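Local coordinates for protein arylalkylamine N-Acetyltransferase like 5b (PDB 4FD4) that is a GNAT-family enzyme that probably transfers an acyl group from acyl-CoA, such as acetyl-CoA, to the amine of arylalkylamines like serotonin, at residues E91-T96 / D103-L108; G165-V170 / K174-L179; Y192-E195 / K199-E202. One frame throughout, in Å; residues are numbered along the deposited sequence.

Contact 1: E91-T96 / D103-L108; sequences EEAATT and DILKLL
Ala-93 and Leu-105 mark the closest backbone approach of this helix pair, their CA atoms 5.9 Å apart. The short axes of 91-95 and 103-108 run almost exactly antiparallel, at 172°, and come within 8.6 Å of each other.

The packing is apolar in its centre. Ala-93 directs its methyl at the other helix, where CB meets Leu-105 CB at 4.1 Å and Lys-106 CG at 4.0 Å, so the small side chain is received between two consecutive residues of the facing turn. Lys-106 contributes through its aliphatic part: its chain is extended beyond CG and passes alongside the alanine methyl, carrying the ammonium group onward to the loop around Glu-195.

At the margin, the contact joins an apolar branch to a polar chain. Leu-105 CD1 lies 3.9 Å from Glu-92 OE1, and the two side chains meet at about a right angle. Glu-92 also brushes the leucine methyl with CG and CD, because its chain runs out extended from a CG placed opposite the backbone N (chi1 -173°).

Helices 85-95 and 99-115 thus form a helical hairpin; Met-89 adds to the packing around Leu-105, while Ile-34 of helix 33-37 touches Ile-104 and Leu-107.

Contact 2: G165-V170 / K174-L179; sequences GDFTSV and KLAEKL
Phe-167 and Ala-176 supply the buried half of this contact, through a CH-pi interaction. The methyl CB of Ala-176 sits over one face of the ring, 4.1 Å from its centroid and 27° off the normal, displaced toward the CD2-CE2 side, with Phe-167 CE2 nearest at 3.7 Å. A chi1 of -59° sets CG of Phe-167 beside the backbone N and turns the ring from the strand to the helix; Val-173 and Ser-172 of that helix and Cys-213 of strand 209-216 also touch the Phe-167 side chain.

Hydrogen bonding belongs to the backbone. Lys-174 N donates to Val-170 O at 3.1 Å with an N-H...O angle of 161°, the i to i+4 bond of the first helical turn, and Ser-169 occupies the N-cap position.

The aliphatic contact lies at the exposed end. Lys-174 bends at chi2 and chi4, folding back along that turn so that CE comes 3.5 Å from Val-170 CG2, a tight carbon pair, and CD 3.3 Å from Val-170 O.

Strand 162-167 therefore runs through a two-residue connection into helix 170-178, which packs back on the strand through Phe-167. Such a strand-to-helix unit is the beta-alpha part of the C-terminal half of the GNAT fold.

Contact 3: Y192-E195 / K199-E202; sequences YRDE and KLFE
Arg-193 and Lys-199 bring the two loop segments nearest each other, with CA atoms 5.0 Å apart; neither segment is a regular helix or strand. Water 1 bridges the backbones, accepting from Phe-201 N and probably donating to Tyr-192 O at 2.9 Å. The same carbonyl receives Arg-193 NH1 at 2.8 Å; this donor stands well above the carbonyl plane, 61° out of it, while the oxygen lies nearly in the guanidinium plane.

Both segments belong to the long excursion between strands 182-188 and 209-216, the last two strands of this GNAT fold, and it folds back against helices 99-115 and 33-37.

Over one face of the Arg-193 guanidinium, offset toward its rim, lies Lys-199 CG, 3.4 Å from Arg-193 NH1. A bend at chi2 (-65°) brings the arginine back over the lysine stem. Arg-193 NH1 and Lys-199 NZ, of like charge, are 4.3 Å apart, and each also donates to Gly-190 O. On the inward side Tyr-192 CD2 lies 3.9 Å from Phe-201 CD2, at the edge of the phenylalanine ring and in its plane. Leu-200 CD1 approaches the tyrosine ring edge and also Asp-194 OD2 at 3.7 Å, the aspartate's OD1 being bound by Glu-198 N.

Contacts 1 and 3 lie on the same side of the chain's centre and touch directly: Leu-107 packs on both Tyr-192 and Phe-201, Asp-103 on Leu-200, and Lys-106 NZ reaches Glu-195 OE2 in a long, weak ion pair. Helix 99-115 is thus shared, meeting helix 85-95 in one contact and supporting the loop of the other. Contact 2 stands on the opposite side of the centre from contact 1. All are partly buried, but contact 2 lies deepest, about 11 Å from the chain's centre to its own, contact 1 at 15 Å and contact 3 outermost at 19 Å. Contact 1 relies on aliphatic helix packing, contact 2 combines a ring face with a helical backbone bond, and contact 3 uses water and carbonyl-anchored charges.

Contact 1: E91-T96 / D103-L108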
loop_
_atom_site.group_PDB
_atom_site.type_symbol
_atom_site.label_atom_id
_atom_site.label_comp_id
_atom_site.label_asym_id
_atom_site.label_seq_id
_atom_site.Cartn_x
_atom_site.Cartn_y
_atom_site.Cartn_z
ATOM N N GLU A 91 15.824 7.567 7.258
ATOM C CA GLU A 91 17.163 7.707 6.689
ATOM C C GLU A 91 17.099 7.732 5.163
ATOM O O GLU A 91 17.680 8.609 4.520
ATOM C CB GLU A 91 18.090 6.590 7.156
ATOM C CG GLU A 91 19.460 6.663 6.502
ATOM C CD GLU A 91 20.497 5.794 7.194
ATOM O OE1 GLU A 91 20.117 4.991 8.077
ATOM O OE2 GLU A 91 21.694 5.919 6.850
ATOM N N GLU A 92 16.377 6.773 4.587
ATOM C CA GLU A 92 16.201 6.726 3.140
ATOM C C GLU A 92 15.606 8.038 2.643
ATOM O O GLU A 92 15.969 8.531 1.574
ATOM C CB GLU A 92 15.325 5.532 2.722
ATOM C CG GLU A 92 15.245 5.331 1.210
ATOM C CD GLU A 92 14.262 4.244 0.785
ATOM O OE1 GLU A 92 13.764 4.314 -0.362
ATOM O OE2 GLU A 92 13.998 3.317 1.584
ATOM N N ALA A 93 14.702 8.612 3.434
ATOM C CA ALA A 93 14.021 9.842 3.052
ATOM C C ALA A 93 15.022 10.974 2.924
ATOM O O ALA A 93 14.875 11.856 2.072
ATOM C CB ALA A 93 12.941 10.200 4.066
ATOM N N ALA A 94 16.030 10.952 3.793
ATOM C CA ALA A 94 17.083 11.971 3.752
ATOM C C ALA A 94 18.001 11.909 2.516
ATOM O O ALA A 94 18.745 12.854 2.249
ATOM C CB ALA A 94 17.919 11.918 5.028
ATOM N N THR A 95 17.970 10.805 1.776
ATOM C CA THR A 95 18.928 10.608 0.684
ATOM C C THR A 95 18.259 10.378 -0.684
ATOM O O THR A 95 18.933 10.295 -1.715
ATOM C CB THR A 95 19.903 9.449 1.002
ATOM O OG1 THR A 95 19.246 8.190 0.812
ATOM C CG2 THR A 95 20.387 9.531 2.445
ATOM N N THR A 96 16.933 10.286 -0.691
ATOM C CA THR A 96 16.209 9.939 -1.911
ATOM C C THR A 96 16.262 11.078 -2.941
ATOM O O THR A 96 16.598 12.213 -2.605
ATOM C CB THR A 96 14.756 9.528 -1.600
ATOM O OG1 THR A 96 14.214 8.780 -2.697
ATOM C CG2 THR A 96 13.903 10.746 -1.291
ATOM N N ASP A 103 9.131 13.052 1.623
ATOM C CA ASP A 103 8.008 13.441 2.468
ATOM C C ASP A 103 7.013 12.298 2.654
ATOM O O ASP A 103 6.510 12.052 3.771
ATOM C CB ASP A 103 7.275 14.663 1.887
ATOM C CG ASP A 103 8.120 15.931 1.902
ATOM O OD1 ASP A 103 7.773 16.865 1.140
ATOM O OD2 ASP A 103 9.121 15.993 2.662
ATOM N N ILE A 104 6.711 11.608 1.557
ATOM C CA ILE A 104 5.775 10.479 1.631
ATOM C C ILE A 104 6.348 9.361 2.497
ATOM O O ILE A 104 5.645 8.784 3.337
ATOM C CB ILE A 104 5.369 9.955 0.234
ATOM C CG1 ILE A 104 4.494 10.997 -0.470
ATOM C CG2 ILE A 104 4.588 8.647 0.362
ATOM C CD1 ILE A 104 4.257 10.711 -1.954
ATOM N N LEU A 105 7.629 9.082 2.308
ATOM C CA LEU A 105 8.345 8.088 3.105
ATOM C C LEU A 105 8.265 8.401 4.595
ATOM O O LEU A 105 8.037 7.498 5.407
ATOM C CB LEU A 105 9.809 8.028 2.679
ATOM C CG LEU A 105 10.217 6.882 1.769
ATOM C CD1 LEU A 105 11.651 7.093 1.270
ATOM C CD2 LEU A 105 10.090 5.560 2.521
ATOM N N LYS A 106 8.458 9.667 4.958
ATOM C CA LYS A 106 8.289 10.062 6.364
ATOM C C LYS A 106 6.883 9.842 6.873
ATOM O O LYS A 106 6.692 9.371 8.002
ATOM C CB LYS A 106 8.691 11.521 6.586
ATOM C CG LYS A 106 10.170 11.800 6.410
ATOM C CD LYS A 106 10.374 13.303 6.404
ATOM C CE LYS A 106 11.813 13.674 6.125
ATOM N NZ LYS A 106 11.996 15.144 6.251
ATOM N N LEU A 107 5.894 10.194 6.058
ATOM C CA LEU A 107 4.504 9.897 6.425
ATOM C C LEU A 107 4.230 8.397 6.660
ATOM O O LEU A 107 3.604 8.009 7.657
ATOM C CB LEU A 107 3.539 10.451 5.381
ATOM C CG LEU A 107 2.078 10.012 5.494
ATOM C CD1 LEU A 107 1.447 10.465 6.818
ATOM C CD2 LEU A 107 1.294 10.566 4.313
ATOM N N LEU A 108 4.694 7.565 5.738
ATOM C CA LEU A 108 4.541 6.110 5.836
ATOM C C LEU A 108 5.218 5.567 7.085
ATOM O O LEU A 108 4.671 4.708 7.791
ATOM C CB LEU A 108 5.145 5.425 4.607
ATOM C CG LEU A 108 4.465 5.718 3.271
ATOM C CD1 LEU A 108 5.194 5.008 2.120
ATOM C CD2 LEU A 108 3.010 5.301 3.329
#

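Contact 2: G165-V170 / K174-L179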
loop_
_atom_site.group_PDB
_atom_site.type_symbol
_atom_site.label_atom_id
_atom_site.label_comp_id
_atom_site.label_asym_id
_atom_site.label_seq_id
_atom_site.Cartn_x
_atom_site.Cartn_y
_atom_site.Cartn_z
ATOM N N GLY A 165 -2.197 -3.231 6.825
ATOM C CA GLY A 165 -2.218 -2.322 5.694
ATOM C C GLY A 165 -2.599 -0.907 6.071
ATOM O O GLY A 165 -3.245 -0.674 7.101
ATOM N N ASP A 166 -2.176 0.041 5.241
ATOM C CA ASP A 166 -2.602 1.421 5.365
ATOM C C ASP A 166 -3.673 1.660 4.304
ATOM O O ASP A 166 -3.377 1.729 3.112
ATOM C CB ASP A 166 -1.419 2.375 5.159
ATOM C CG ASP A 166 -0.310 2.159 6.175
ATOM O OD1 ASP A 166 -0.624 1.909 7.361
ATOM O OD2 ASP A 166 0.875 2.220 5.785
ATOM N N PHE A 167 -4.919 1.745 4.751
ATOM C CA PHE A 167 -6.056 1.845 3.852
ATOM C C PHE A 167 -6.585 3.266 3.791
ATOM O O PHE A 167 -7.049 3.821 4.793
ATOM C CB PHE A 167 -7.130 0.839 4.265
ATOM C CG PHE A 167 -6.643 -0.580 4.242
ATOM C CD1 PHE A 167 -6.457 -1.234 3.037
ATOM C CD2 PHE A 167 -6.332 -1.248 5.420
ATOM C CE1 PHE A 167 -5.990 -2.536 3.005
ATOM C CE2 PHE A 167 -5.867 -2.553 5.390
ATOM C CZ PHE A 167 -5.697 -3.194 4.179
ATOM N N THR A 168 -6.454 3.843 2.620
ATOM C CA THR A 168 -6.688 5.235 2.390
ATOM C C THR A 168 -8.083 5.537 1.893
ATOM O O THR A 168 -8.456 6.646 1.849
ATOM C CB THR A 168 -5.678 5.816 1.386
ATOM O OG1 THR A 168 -4.354 5.427 1.739
ATOM C CG2 THR A 168 -5.722 7.312 1.412
ATOM N N SER A 169 -8.853 4.534 1.528
ATOM C CA SER A 169 -10.208 4.755 1.052
ATOM C C SER A 169 -11.272 4.041 1.848
ATOM O O SER A 169 -11.009 3.179 2.662
ATOM C CB SER A 169 -10.340 4.404 -0.397
ATOM O OG SER A 169 -10.111 3.052 -0.628
ATOM N N VAL A 170 -12.501 4.445 1.623
ATOM C CA VAL A 170 -13.541 3.925 2.429
ATOM C C VAL A 170 -13.760 2.477 2.032
ATOM O O VAL A 170 -13.915 1.626 2.872
ATOM C CB VAL A 170 -14.828 4.734 2.290
ATOM C CG1 VAL A 170 -15.183 4.895 0.861
ATOM C CG2 VAL A 170 -15.918 4.046 2.998
ATOM N N LYS A 174 -13.337 -0.947 4.408
ATOM C CA LYS A 174 -14.480 -1.857 4.542
ATOM C C LYS A 174 -14.114 -3.328 4.297
ATOM O O LYS A 174 -14.596 -4.225 5.001
ATOM C CB LYS A 174 -15.622 -1.424 3.620
ATOM C CG LYS A 174 -16.697 -0.636 4.346
ATOM C CD LYS A 174 -16.952 0.712 3.683
ATOM C CE LYS A 174 -17.801 1.605 4.584
ATOM N NZ LYS A 174 -17.058 2.012 5.812
ATOM N N LEU A 175 -13.269 -3.564 3.298
ATOM C CA LEU A 175 -12.769 -4.897 2.991
ATOM C C LEU A 175 -11.968 -5.408 4.166
ATOM O O LEU A 175 -12.228 -6.499 4.675
ATOM C CB LEU A 175 -11.872 -4.851 1.764
ATOM C CG LEU A 175 -12.530 -4.547 0.425
ATOM C CD1 LEU A 175 -11.474 -4.263 -0.628
ATOM C CD2 LEU A 175 -13.405 -5.716 -0.001
ATOM N N ALA A 176 -10.991 -4.605 4.587
ATOM C CA ALA A 176 -10.116 -4.983 5.693
ATOM C C ALA A 176 -10.950 -5.460 6.875
ATOM O O ALA A 176 -10.724 -6.547 7.425
ATOM C CB ALA A 176 -9.243 -3.813 6.098
ATOM N N GLU A 177 -11.922 -4.645 7.260
ATOM C CA GLU A 177 -12.806 -4.996 8.364
ATOM C C GLU A 177 -13.543 -6.297 8.068
ATOM O O GLU A 177 -13.565 -7.203 8.901
ATOM C CB GLU A 177 -13.783 -3.848 8.655
ATOM C CG GLU A 177 -13.291 -2.900 9.752
ATOM C CD GLU A 177 -13.668 -1.443 9.510
ATOM O OE1 GLU A 177 -14.538 -1.171 8.652
ATOM O OE2 GLU A 177 -13.081 -0.567 10.182
ATOM N N LYS A 178 -14.122 -6.388 6.872
ATOM C CA LYS A 178 -14.837 -7.589 6.441
ATOM C C LYS A 178 -13.984 -8.850 6.552
ATOM O O LYS A 178 -14.462 -9.896 7.008
ATOM C CB LYS A 178 -15.338 -7.434 4.999
ATOM C CG LYS A 178 -16.007 -8.689 4.441
ATOM C CD LYS A 178 -16.547 -8.456 3.023
ATOM C CE LYS A 178 -17.772 -9.334 2.743
ATOM N NZ LYS A 178 -17.517 -10.414 1.743
ATOM N N LEU A 179 -12.726 -8.756 6.133
ATOM C CA LEU A 179 -11.853 -9.928 6.125
ATOM C C LEU A 179 -11.137 -10.117 7.461
ATOM O O LEU A 179 -10.107 -10.798 7.531
ATOM C CB LEU A 179 -10.855 -9.887 4.959
ATOM C CG LEU A 179 -11.380 -10.144 3.534
ATOM C CD1 LEU A 179 -12.228 -8.988 3.029
ATOM C CD2 LEU A 179 -10.221 -10.396 2.562
#

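Contact 3: Y192-E195 / K199-E202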
loop_
_atom_site.group_PDB
_atom_site.type_symbol
_atom_site.label_atom_id
_atom_site.label_comp_id
_atom_site.label_asym_id
_atom_site.label_seq_id
_atom_site.Cartn_x
_atom_site.Cartn_y
_atom_site.Cartn_z
ATOM N N TYR A 192 -1.769 16.125 9.112
ATOM C CA TYR A 192 -0.362 15.736 9.134
ATOM C C TYR A 192 0.571 16.943 9.049
ATOM O O TYR A 192 0.355 17.853 8.244
ATOM C CB TYR A 192 -0.014 14.733 8.014
ATOM C CG TYR A 192 1.468 14.404 7.960
ATOM C CD1 TYR A 192 2.047 13.549 8.899
ATOM C CD2 TYR A 192 2.288 14.954 6.986
ATOM C CE1 TYR A 192 3.406 13.251 8.867
ATOM C CE2 TYR A 192 3.655 14.660 6.948
ATOM C CZ TYR A 192 4.201 13.812 7.893
ATOM O OH TYR A 192 5.539 13.510 7.859
ATOM N N ARG A 193 1.603 16.926 9.891
ATOM C CA ARG A 193 2.645 17.939 9.909
ATOM C C ARG A 193 3.987 17.232 10.030
ATOM O O ARG A 193 4.146 16.372 10.889
ATOM C CB ARG A 193 2.469 18.847 11.128
ATOM C CG ARG A 193 1.202 19.671 11.137
ATOM C CD ARG A 193 1.198 20.668 9.997
ATOM N NE ARG A 193 0.006 21.503 10.061
ATOM C CZ ARG A 193 -1.180 21.134 9.590
ATOM N NH1 ARG A 193 -1.323 19.944 9.017
ATOM N NH2 ARG A 193 -2.222 21.951 9.693
ATOM N N ASP A 194 4.959 17.575 9.189
ATOM C CA ASP A 194 6.284 16.981 9.348
ATOM C C ASP A 194 7.036 17.642 10.519
ATOM O O ASP A 194 6.445 18.421 11.276
ATOM C CB ASP A 194 7.084 17.007 8.040
ATOM C CG ASP A 194 7.515 18.406 7.643
ATOM O OD1 ASP A 194 7.167 19.369 8.363
ATOM O OD2 ASP A 194 8.194 18.534 6.601
ATOM N N GLU A 195 8.317 17.322 10.685
ATOM C CA GLU A 195 9.094 17.853 11.814
ATOM C C GLU A 195 9.327 19.365 11.703
ATOM O O GLU A 195 9.615 20.034 12.701
ATOM C CB GLU A 195 10.422 17.102 11.980
ATOM C CG GLU A 195 11.547 17.543 11.053
ATOM C CD GLU A 195 11.477 16.894 9.680
ATOM O OE1 GLU A 195 10.577 16.056 9.460
ATOM O OE2 GLU A 195 12.326 17.220 8.820
ATOM N N LYS A 199 2.509 21.577 6.645
ATOM C CA LYS A 199 1.379 20.878 6.107
ATOM C C LYS A 199 1.649 20.469 4.682
ATOM O O LYS A 199 1.806 21.315 3.848
ATOM C CB LYS A 199 0.203 21.818 6.098
ATOM C CG LYS A 199 -1.101 21.162 5.850
ATOM C CD LYS A 199 -2.075 22.149 5.343
ATOM C CE LYS A 199 -3.218 21.460 4.749
ATOM N NZ LYS A 199 -3.975 20.756 5.755
ATOM N N LEU A 200 1.682 19.172 4.391
ATOM C CA LEU A 200 2.169 18.723 3.088
ATOM C C LEU A 200 1.103 18.060 2.224
ATOM O O LEU A 200 1.322 17.810 1.044
ATOM C CB LEU A 200 3.353 17.777 3.271
ATOM C CG LEU A 200 4.675 18.447 3.619
ATOM C CD1 LEU A 200 5.685 17.423 4.107
ATOM C CD2 LEU A 200 5.207 19.220 2.422
ATOM N N PHE A 201 -0.047 17.773 2.817
ATOM C CA PHE A 201 -1.102 17.090 2.094
ATOM C C PHE A 201 -2.422 17.812 2.252
ATOM O O PHE A 201 -2.801 18.199 3.353
ATOM C CB PHE A 201 -1.210 15.640 2.565
ATOM C CG PHE A 201 0.051 14.850 2.348
ATOM C CD1 PHE A 201 0.296 14.231 1.131
ATOM C CD2 PHE A 201 0.999 14.742 3.353
ATOM C CE1 PHE A 201 1.455 13.505 0.924
ATOM C CE2 PHE A 201 2.168 14.021 3.154
ATOM C CZ PHE A 201 2.396 13.399 1.940
ATOM N N GLU A 202 -3.116 17.981 1.133
ATOM C CA GLU A 202 -4.367 18.720 1.093
ATOM C C GLU A 202 -5.390 17.942 0.282
ATOM O O GLU A 202 -5.629 18.252 -0.884
ATOM C CB GLU A 202 -4.138 20.086 0.447
ATOM C CG GLU A 202 -4.878 21.240 1.110
ATOM C CD GLU A 202 -4.063 22.525 1.109
ATOM O OE1 GLU A 202 -3.870 23.104 2.198
ATOM O OE2 GLU A 202 -3.613 22.953 0.024
HETATM O O HOH W 1 -0.651 17.349 5.583
#